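Local structure of prolyl-tRNA synthetase (3IAL) at residues D26-I31 with P161-R166; D182-L187 with A220-V225; I304-C309 with D344-S349. The protein probably catalyses the ATP-dependent joining of L-proline to tRNA(Pro) by way of prolyl-adenylate, with release of AMP and diphosphate. All coordinates share one frame; numbering follows the deposited sequence.

Contact 1 joins helix 24-34 to a loop of the class II core, contact 2 lies within that core, and contact 3 belongs to the anticodon-binding domain. They follow one another along the chain without overlap. Contact 1 packs F28 against the loop whose residues L162 to V165 line the pocket of the bound prolyl-adenylate. Contact 2, its centre 30 Å from that of contact 1 and across the middle of the chain, packs a helix beside a strand of the catalytic sheet; the E224 side chain is about 9 Å from the ligand. Contact 3 is remote: its centre is 33 Å from that of contact 1 and 54 Å from that of contact 2, with nearest atoms about 17 Å and 38 Å apart.

Contact 1 of 3, residues D26-I31 with P161-R166; sequences DWFDAI and PLIRVR. With PR8 (5'-O-[(R)-hydroxy{[(2S)-pyrrolidin-2-ylcarbonyl]oxy}phosphoryl]adenosine), chain H.
The ring of F28 meets three residues of segment 161-166, each in a different way. Over one face lies the methyl CD1 of I163, 4.2 Å from the ring centroid and 24° off the normal, a CH-pi contact displaced toward the rim at CZ. At the edge, near the ring plane, the carbonyl oxygen P161 O stands 3.3 Å from F28 CE2. L162 adds its methyl CD1 obliquely, 4.2 Å from F28 CZ. With CG anti to the backbone N (chi1 -173°), F28 reaches out from helix 24-34 into the loop; a flat aromatic suits the place because its face accepts a methyl while its C-H rim tolerates a carbonyl oxygen.

P161 O also closes a gamma turn centred on L162, accepting a weak hydrogen bond from I163 N at 2.8 Å. D29, next to F28, makes a salt bridge with K160 just before P161, so a charged pair and an apolar cluster join helix and loop side by side. Helix 276-285 closes in as well, with A279 touching L162 and I163.

Further along this motif 2 loop of class II synthetases, V165 reads the adenine through two weak hydrogen bonds: V165 N donates to N1 of the prolyl-adenylate (3.5 Å), and the ligand's N6 donates to V165 O (3.4 Å). The side chains of L162 and I163 pack on F28 while their carbonyl oxygens lie beside the base, I163 O 3.3 Å from N1 and L162 O 3.6 Å from C2. The same residues thus join helix to pocket, and main-chain atoms address the base, consistent with selection of adenine by its N1 and N6.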
loop_
_atom_site.group_PDB
_atom_site.type_symbol
_atom_site.label_atom_id
_atom_site.label_comp_id
_atom_site.label_asym_id
_atom_site.label_seq_id
_atom_site.Cartn_x
_atom_site.Cartn_y
_atom_site.Cartn_z
ATOM N N ASP B 26 5.130 17.692 24.930
ATOM C CA ASP B 26 3.903 18.483 24.726
ATOM C C ASP B 26 3.755 18.997 23.292
ATOM O O ASP B 26 2.650 19.043 22.760
ATOM C CB ASP B 26 3.859 19.659 25.690
ATOM C CG ASP B 26 3.714 19.219 27.127
ATOM O OD1 ASP B 26 3.214 18.100 27.355
ATOM O OD2 ASP B 26 4.100 19.990 28.020
ATOM N N TRP B 27 4.871 19.390 22.688
ATOM C CA TRP B 27 4.895 19.851 21.304
ATOM C C TRP B 27 4.390 18.753 20.383
ATOM O O TRP B 27 3.537 18.989 19.516
ATOM C CB TRP B 27 6.320 20.262 20.935
ATOM C CG TRP B 27 6.476 20.778 19.565
ATOM C CD1 TRP B 27 6.442 22.085 19.167
ATOM C CD2 TRP B 27 6.721 20.005 18.396
ATOM N NE1 TRP B 27 6.648 22.170 17.808
ATOM C CE2 TRP B 27 6.810 20.905 17.310
ATOM C CE3 TRP B 27 6.881 18.638 18.156
ATOM C CZ2 TRP B 27 7.052 20.479 16.013
ATOM C CZ3 TRP B 27 7.115 18.214 16.852
ATOM C CH2 TRP B 27 7.186 19.126 15.803
ATOM N N PHE B 28 4.908 17.547 20.587
ATOM C CA PHE B 28 4.552 16.392 19.757
ATOM C C PHE B 28 3.063 16.074 19.822
ATOM O O PHE B 28 2.410 15.957 18.784
ATOM C CB PHE B 28 5.364 15.163 20.175
ATOM C CG PHE B 28 5.188 13.980 19.270
ATOM C CD1 PHE B 28 6.002 13.816 18.161
ATOM C CD2 PHE B 28 4.205 13.025 19.532
ATOM C CE1 PHE B 28 5.859 12.709 17.323
ATOM C CE2 PHE B 28 4.044 11.924 18.695
ATOM C CZ PHE B 28 4.875 11.765 17.587
ATOM N N ASP B 29 2.529 15.940 21.036
ATOM C CA ASP B 29 1.103 15.658 21.219
ATOM C C ASP B 29 0.212 16.720 20.587
ATOM O O ASP B 29 -0.767 16.386 19.913
ATOM C CB ASP B 29 0.749 15.524 22.702
ATOM C CG ASP B 29 1.286 14.248 23.324
ATOM O OD1 ASP B 29 1.578 13.274 22.589
ATOM O OD2 ASP B 29 1.422 14.232 24.563
ATOM N N ALA B 30 0.552 17.993 20.793
ATOM C CA ALA B 30 -0.242 19.088 20.244
ATOM C C ALA B 30 -0.166 19.126 18.699
ATOM O O ALA B 30 -1.188 19.274 18.025
ATOM C CB ALA B 30 0.193 20.427 20.847
ATOM N N ILE B 31 1.028 18.970 18.137
ATOM C CA ILE B 31 1.155 18.979 16.677
ATOM C C ILE B 31 0.422 17.787 16.030
ATOM O O ILE B 31 -0.146 17.943 14.956
ATOM C CB ILE B 31 2.630 19.086 16.193
ATOM C CG1 ILE B 31 2.688 19.629 14.756
ATOM C CG2 ILE B 31 3.345 17.730 16.290
ATOM C CD1 ILE B 31 1.853 20.914 14.518
ATOM N N PRO B 161 1.330 8.267 19.808
ATOM C CA PRO B 161 1.188 8.085 18.359
ATOM C C PRO B 161 2.522 7.974 17.627
ATOM O O PRO B 161 3.448 8.732 17.918
ATOM C CB PRO B 161 0.448 9.351 17.919
ATOM C CG PRO B 161 -0.364 9.704 19.083
ATOM C CD PRO B 161 0.451 9.336 20.296
ATOM N N LEU B 162 2.605 7.016 16.699
ATOM C CA LEU B 162 3.778 6.795 15.848
ATOM C C LEU B 162 4.964 6.144 16.571
ATOM O O LEU B 162 5.698 5.376 15.964
ATOM C CB LEU B 162 4.246 8.091 15.166
ATOM C CG LEU B 162 3.192 8.959 14.484
ATOM C CD1 LEU B 162 3.844 10.151 13.837
ATOM C CD2 LEU B 162 2.423 8.157 13.442
ATOM N N ILE B 163 5.143 6.449 17.850
ATOM C CA ILE B 163 6.348 6.080 18.597
ATOM C C ILE B 163 6.147 4.787 19.395
ATOM O O ILE B 163 7.002 3.917 19.374
ATOM C CB ILE B 163 6.781 7.255 19.530
ATOM C CG1 ILE B 163 7.391 8.382 18.693
ATOM C CG2 ILE B 163 7.758 6.800 20.601
ATOM C CD1 ILE B 163 7.507 9.689 19.428
ATOM N N ARG B 164 5.027 4.677 20.101
ATOM C CA ARG B 164 4.704 3.485 20.890
ATOM C C ARG B 164 3.211 3.217 20.799
ATOM O O ARG B 164 2.441 3.787 21.556
ATOM C CB ARG B 164 5.074 3.668 22.371
ATOM C CG ARG B 164 6.531 3.422 22.717
ATOM C CD ARG B 164 6.683 3.172 24.224
ATOM N NE ARG B 164 6.104 4.273 24.999
ATOM C CZ ARG B 164 6.781 5.304 25.503
ATOM N NH1 ARG B 164 8.102 5.395 25.361
ATOM N NH2 ARG B 164 6.128 6.252 26.169
ATOM N N VAL B 165 2.816 2.350 19.869
ATOM C CA VAL B 165 1.409 2.038 19.645
ATOM C C VAL B 165 1.189 0.526 19.705
ATOM O O VAL B 165 2.139 -0.247 19.680
ATOM C CB VAL B 165 0.890 2.632 18.298
ATOM C CG1 VAL B 165 0.762 4.156 18.398
ATOM C CG2 VAL B 165 1.781 2.242 17.131
ATOM N N ARG B 166 -0.064 0.112 19.815
ATOM C CA ARG B 166 -0.389 -1.305 19.938
ATOM C C ARG B 166 -0.717 -1.937 18.583
ATOM O O ARG B 166 -0.551 -3.143 18.424
ATOM C CB ARG B 166 -1.507 -1.519 20.950
ATOM C CG ARG B 166 -1.027 -1.314 22.390
ATOM C CD ARG B 166 -2.164 -1.311 23.384
ATOM N NE ARG B 166 -2.681 -2.644 23.661
ATOM C CZ ARG B 166 -3.956 -2.935 23.951
ATOM N NH1 ARG B 166 -4.906 -2.001 23.972
ATOM N NH2 ARG B 166 -4.291 -4.188 24.199
HETATM C C PR8 H . 11.969 -6.687 13.939
HETATM N N PR8 H . 11.066 -8.495 12.615
HETATM O O PR8 H . 10.854 -6.680 14.464
HETATM P P PR8 H . 12.613 -4.744 15.349
HETATM N N1 PR8 H . 5.495 1.353 17.905
HETATM C C2 PR8 H . 6.007 1.837 16.779
HETATM N N3 PR8 H . 7.065 1.282 16.184
HETATM C C4 PR8 H . 7.662 0.209 16.700
HETATM C C5 PR8 H . 7.160 -0.321 17.884
HETATM C C6 PR8 H . 6.052 0.272 18.485
HETATM N N6 PR8 H . 5.553 -0.229 19.616
HETATM N N7 PR8 H . 7.908 -1.371 18.199
HETATM C C8 PR8 H . 8.846 -1.503 17.258
HETATM N N9 PR8 H . 8.708 -0.536 16.341
HETATM C CA PR8 H . 12.270 -7.670 12.809
HETATM C CB PR8 H . 12.485 -6.890 11.522
HETATM C CD PR8 H . 10.753 -8.485 11.190
HETATM C CG PR8 H . 11.175 -7.079 10.746
HETATM C "C1'" PR8 H . 9.588 -0.366 15.140
HETATM O O10 PR8 H . 13.017 -5.894 14.290
HETATM O O1P PR8 H . 12.362 -5.266 16.716
HETATM C "C2'" PR8 H . 11.029 0.058 15.515
HETATM O "O2'" PR8 H . 11.511 1.035 14.581
HETATM O O2P PR8 H . 13.858 -3.729 15.353
HETATM C "C3'" PR8 H . 11.820 -1.209 15.292
HETATM O "O3'" PR8 H . 13.192 -0.900 15.035
HETATM C "C4'" PR8 H . 11.129 -1.654 14.016
HETATM O "O4'" PR8 H . 9.744 -1.636 14.428
HETATM C "C5'" PR8 H . 11.616 -3.037 13.644
HETATM O "O5'" PR8 H . 11.377 -3.941 14.705
#

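Contact 2 of 3, residues D182-L187 with A220-V225; sequences DAVSQL and ADYSEV
Apolar packing centres on L187, whose methyl CD2 comes to 3.5 Å from Y222 CE2, the leucine coming from the helix and the phenol from the strand, with the methyl oblique to the ring. Y222 CG sits between its backbone N and carbonyl carbon (chi1 62°), which carries the phenol out to the helix.

Methyls also border polar atoms, in plain van der Waals contacts: L187 CD2 is 3.4 Å from Y222 OH and 3.8 Å from E224 OE2, and V184 CG2 is 3.8 Å from Y222 OH. The leucine is long enough to bring one methyl against both ring and carboxylate; the shorter valine reaches only the hydroxyl.

Y222 and E224 suit their places by pairing an apolar shaft with a polar end that hydrogen-bonds elsewhere, Y222 OH with N243 and E224 OE1 with W191, farther along the same helix. R210 makes a cation-pi contact with the Y222 ring.

Helix 182-187 and strand 222-225 run nearly parallel, 17° apart, with axes 11.7 Å from each other. A classic beta bulge sets D221 and Y222 together opposite N243 of the neighbouring strand. Such a helix laid against the antiparallel catalytic sheet belongs to the class II synthetase core.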
loop_
_atom_site.group_PDB
_atom_site.type_symbol
_atom_site.label_atom_id
_atom_site.label_comp_id
_atom_site.label_asym_id
_atom_site.label_seq_id
_atom_site.Cartn_x
_atom_site.Cartn_y
_atom_site.Cartn_z
ATOM N N ASP B 182 26.580 -14.204 2.160
ATOM C CA ASP B 182 25.416 -13.546 1.542
ATOM C C ASP B 182 24.557 -12.848 2.593
ATOM O O ASP B 182 24.013 -11.786 2.338
ATOM C CB ASP B 182 24.517 -14.553 0.822
ATOM C CG ASP B 182 25.210 -15.281 -0.322
ATOM O OD1 ASP B 182 26.114 -14.715 -0.976
ATOM O OD2 ASP B 182 24.817 -16.440 -0.572
ATOM N N ALA B 183 24.413 -13.482 3.759
ATOM C CA ALA B 183 23.636 -12.927 4.863
ATOM C C ALA B 183 24.242 -11.600 5.318
ATOM O O ALA B 183 23.539 -10.603 5.413
ATOM C CB ALA B 183 23.566 -13.910 6.029
ATOM N N VAL B 184 25.551 -11.599 5.563
ATOM C CA VAL B 184 26.273 -10.378 5.930
ATOM C C VAL B 184 26.150 -9.293 4.859
ATOM O O VAL B 184 25.918 -8.138 5.174
ATOM C CB VAL B 184 27.765 -10.672 6.214
ATOM C CG1 VAL B 184 28.565 -9.383 6.247
ATOM C CG2 VAL B 184 27.905 -11.449 7.525
ATOM N N SER B 185 26.296 -9.665 3.593
ATOM C CA SER B 185 26.142 -8.701 2.496
ATOM C C SER B 185 24.724 -8.105 2.442
ATOM O O SER B 185 24.547 -6.926 2.099
ATOM C CB SER B 185 26.489 -9.353 1.150
ATOM O OG SER B 185 26.162 -8.488 0.068
ATOM N N GLN B 186 23.716 -8.910 2.781
ATOM C CA GLN B 186 22.331 -8.419 2.786
ATOM C C GLN B 186 22.123 -7.265 3.776
ATOM O O GLN B 186 21.376 -6.330 3.496
ATOM C CB GLN B 186 21.344 -9.537 3.113
ATOM C CG GLN B 186 19.879 -9.177 2.820
ATOM C CD GLN B 186 19.653 -8.896 1.352
ATOM O OE1 GLN B 186 20.103 -9.653 0.501
ATOM N NE2 GLN B 186 18.996 -7.781 1.046
ATOM N N LEU B 187 22.759 -7.352 4.940
ATOM C CA LEU B 187 22.669 -6.285 5.939
ATOM C C LEU B 187 23.100 -4.931 5.376
ATOM O O LEU B 187 22.442 -3.921 5.631
ATOM C CB LEU B 187 23.462 -6.635 7.197
ATOM C CG LEU B 187 22.702 -7.375 8.310
ATOM C CD1 LEU B 187 21.862 -8.542 7.805
ATOM C CD2 LEU B 187 23.683 -7.847 9.374
ATOM N N ALA B 220 17.567 -13.640 17.099
ATOM C CA ALA B 220 18.684 -13.181 16.274
ATOM C C ALA B 220 20.033 -13.672 16.792
ATOM O O ALA B 220 20.202 -13.877 17.989
ATOM C CB ALA B 220 18.694 -11.659 16.192
ATOM N N ASP B 221 20.979 -13.857 15.870
ATOM C CA ASP B 221 22.393 -14.038 16.206
ATOM C C ASP B 221 23.061 -12.705 16.559
ATOM O O ASP B 221 23.942 -12.663 17.408
ATOM C CB ASP B 221 23.157 -14.670 15.033
ATOM C CG ASP B 221 23.067 -16.196 15.004
ATOM O OD1 ASP B 221 22.412 -16.810 15.887
ATOM O OD2 ASP B 221 23.680 -16.779 14.079
ATOM N N TYR B 222 22.698 -11.637 15.855
ATOM C CA TYR B 222 23.047 -10.280 16.278
ATOM C C TYR B 222 22.099 -9.286 15.627
ATOM O O TYR B 222 21.412 -9.612 14.649
ATOM C CB TYR B 222 24.515 -9.919 15.988
ATOM C CG TYR B 222 24.914 -9.923 14.519
ATOM C CD1 TYR B 222 25.370 -11.084 13.905
ATOM C CD2 TYR B 222 24.851 -8.764 13.758
ATOM C CE1 TYR B 222 25.736 -11.094 12.575
ATOM C CE2 TYR B 222 25.228 -8.763 12.418
ATOM C CZ TYR B 222 25.664 -9.934 11.833
ATOM O OH TYR B 222 26.030 -9.954 10.505
ATOM N N SER B 223 22.054 -8.086 16.198
ATOM C CA SER B 223 21.102 -7.060 15.797
ATOM C C SER B 223 21.805 -5.728 15.611
ATOM O O SER B 223 22.622 -5.322 16.446
ATOM C CB SER B 223 19.992 -6.931 16.845
ATOM O OG SER B 223 19.089 -8.021 16.762
ATOM N N GLU B 224 21.507 -5.081 14.490
ATOM C CA GLU B 224 22.004 -3.756 14.179
ATOM C C GLU B 224 20.828 -2.788 14.108
ATOM O O GLU B 224 19.741 -3.159 13.654
ATOM C CB GLU B 224 22.748 -3.776 12.853
ATOM C CG GLU B 224 23.935 -4.713 12.853
ATOM C CD GLU B 224 24.684 -4.720 11.536
ATOM O OE1 GLU B 224 24.217 -4.084 10.571
ATOM O OE2 GLU B 224 25.744 -5.375 11.466
ATOM N N VAL B 225 21.056 -1.557 14.560
ATOM C CA VAL B 225 19.989 -0.593 14.750
ATOM C C VAL B 225 20.410 0.824 14.386
ATOM O O VAL B 225 21.600 1.149 14.351
ATOM C CB VAL B 225 19.508 -0.578 16.224
ATOM C CG1 VAL B 225 18.968 -1.939 16.614
ATOM C CG2 VAL B 225 20.642 -0.128 17.181
#

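Contact 3 of 3, residues I304-C309 with D344-S349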
loop_
_atom_site.group_PDB
_atom_site.type_symbol
_atom_site.label_atom_id
_atom_site.label_comp_id
_atom_site.label_asym_id
_atom_site.label_seq_id
_atom_site.Cartn_x
_atom_site.Cartn_y
_atom_site.Cartn_z
ATOM N N ILE B 304 0.061 28.043 -3.614
ATOM C CA ILE B 304 0.070 29.312 -4.328
ATOM C C ILE B 304 -1.100 30.127 -3.817
ATOM O O ILE B 304 -2.232 29.661 -3.832
ATOM C CB ILE B 304 -0.044 29.120 -5.854
ATOM C CG1 ILE B 304 0.965 28.084 -6.351
ATOM C CG2 ILE B 304 0.200 30.428 -6.570
ATOM C CD1 ILE B 304 0.953 27.894 -7.871
ATOM N N ILE B 305 -0.824 31.341 -3.357
ATOM C CA ILE B 305 -1.847 32.186 -2.756
ATOM C C ILE B 305 -2.055 33.465 -3.571
ATOM O O ILE B 305 -1.154 34.296 -3.664
ATOM C CB ILE B 305 -1.489 32.548 -1.304
ATOM C CG1 ILE B 305 -1.350 31.272 -0.462
ATOM C CG2 ILE B 305 -2.565 33.463 -0.695
ATOM C CD1 ILE B 305 -0.717 31.492 0.907
ATOM N N PRO B 306 -3.237 33.612 -4.186
ATOM C CA PRO B 306 -3.571 34.892 -4.802
ATOM C C PRO B 306 -3.775 35.951 -3.723
ATOM O O PRO B 306 -4.515 35.708 -2.778
ATOM C CB PRO B 306 -4.892 34.614 -5.539
ATOM C CG PRO B 306 -5.169 33.167 -5.384
ATOM C CD PRO B 306 -4.338 32.643 -4.281
ATOM N N ILE B 307 -3.104 37.095 -3.842
ATOM C CA ILE B 307 -3.259 38.171 -2.866
ATOM C C ILE B 307 -3.912 39.397 -3.491
ATOM O O ILE B 307 -3.843 39.602 -4.711
ATOM C CB ILE B 307 -1.920 38.566 -2.178
ATOM C CG1 ILE B 307 -0.910 39.139 -3.173
ATOM C CG2 ILE B 307 -1.331 37.378 -1.440
ATOM C CD1 ILE B 307 0.396 39.582 -2.519
ATOM N N GLY B 308 -4.558 40.193 -2.638
ATOM C CA GLY B 308 -5.186 41.443 -3.048
ATOM C C GLY B 308 -6.382 41.321 -3.973
ATOM O O GLY B 308 -6.756 42.296 -4.619
ATOM N N CYS B 309 -6.986 40.137 -4.041
ATOM C CA CYS B 309 -8.191 39.937 -4.844
ATOM C C CYS B 309 -9.443 40.366 -4.074
ATOM O O CYS B 309 -9.403 40.565 -2.857
ATOM C CB CYS B 309 -8.307 38.480 -5.293
ATOM S SG CYS B 309 -7.011 37.953 -6.458
ATOM N N ASP B 344 -7.646 29.957 -2.973
ATOM C CA ASP B 344 -8.357 31.138 -3.464
ATOM C C ASP B 344 -9.513 31.575 -2.554
ATOM O O ASP B 344 -10.464 32.189 -3.027
ATOM C CB ASP B 344 -8.852 30.901 -4.903
ATOM C CG ASP B 344 -9.722 29.658 -5.042
ATOM O OD1 ASP B 344 -9.968 28.955 -4.032
ATOM O OD2 ASP B 344 -10.153 29.380 -6.181
ATOM N N ASP B 345 -9.438 31.264 -1.259
ATOM C CA ASP B 345 -10.471 31.691 -0.307
ATOM C C ASP B 345 -10.159 33.109 0.160
ATOM O O ASP B 345 -9.338 33.307 1.053
ATOM C CB ASP B 345 -10.569 30.740 0.895
ATOM C CG ASP B 345 -11.711 31.107 1.851
ATOM O OD1 ASP B 345 -12.540 31.980 1.498
ATOM O OD2 ASP B 345 -11.786 30.526 2.958
ATOM N N PHE B 346 -10.832 34.086 -0.440
ATOM C CA PHE B 346 -10.521 35.503 -0.210
ATOM C C PHE B 346 -11.108 36.063 1.092
ATOM O O PHE B 346 -10.805 37.197 1.469
ATOM C CB PHE B 346 -10.985 36.352 -1.400
ATOM C CG PHE B 346 -10.525 35.826 -2.738
ATOM C CD1 PHE B 346 -11.433 35.615 -3.767
ATOM C CD2 PHE B 346 -9.184 35.518 -2.957
ATOM C CE1 PHE B 346 -11.012 35.125 -4.998
ATOM C CE2 PHE B 346 -8.755 35.028 -4.181
ATOM C CZ PHE B 346 -9.670 34.829 -5.204
ATOM N N SER B 347 -11.938 35.274 1.774
ATOM C CA SER B 347 -12.493 35.677 3.070
ATOM C C SER B 347 -11.439 35.610 4.184
ATOM O O SER B 347 -11.425 36.461 5.083
ATOM C CB SER B 347 -13.700 34.805 3.433
ATOM O OG SER B 347 -13.319 33.464 3.669
ATOM N N LYS B 348 -10.564 34.605 4.115
ATOM C CA LYS B 348 -9.516 34.401 5.119
ATOM C C LYS B 348 -8.403 35.432 4.947
ATOM O O LYS B 348 -7.955 35.685 3.833
ATOM C CB LYS B 348 -8.903 32.997 4.999
ATOM C CG LYS B 348 -9.893 31.820 5.066
ATOM C CD LYS B 348 -9.935 31.131 6.436
ATOM C CE LYS B 348 -10.803 31.880 7.437
ATOM N NZ LYS B 348 -11.065 31.059 8.656
ATOM N N SER B 349 -7.944 36.009 6.052
ATOM C CA SER B 349 -6.801 36.917 6.012
ATOM C C SER B 349 -5.510 36.152 5.706
ATOM O O SER B 349 -5.427 34.944 5.931
ATOM C CB SER B 349 -6.661 37.669 7.338
ATOM O OG SER B 349 -6.067 36.853 8.329
#
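The anticodon-binding domain of this synthetase is built on a five-stranded mixed sheet, and the contact lies where the C-terminal part of strand 302-307 and the residues after it pass the loop that follows its parallel neighbour, strand 340-342. Here F346 fills the angle between P306 and C309; its CG lies opposite the carbonyl carbon (chi1 -50°), which turns the ring toward both. C309 CB sits over one ring face, 3.9 Å from the centroid and 19° off the normal, a CH-pi contact shifted toward the rim; its nearest ring atom is F346 CE2, at 3.7 Å. The sulfur C309 SG stands more obliquely, 4.8 Å from the centroid of the F346 ring, a sulfur-aromatic contact. P306 approaches the edge instead, its CB 4.1 Å from F346 CE2, while its CG reaches D344 CA at 4.2 Å. The opposite ring face is covered from within the loop by D344 O, 3.3 Å above the ring plane and over its centre.

C309, being small, can bring its beta-carbon close over the face, while the rigid proline ring meets the edge. The loop fixes itself locally: D345 OD1 accepts S347 OG at 2.7 Å, on the syn side but 33° out of the carboxylate plane, and S347 N more weakly at 3.4 Å, the latter closing an Asx turn. S349 then N-caps helix 350-359. L322 of helix 315-334 packs on P306, and D318 touches C309. Two adjacent parallel strands with that helix between them in sequence form a beta-alpha-beta crossover, as in the alpha/beta anticodon-binding domains of class IIa synthetases.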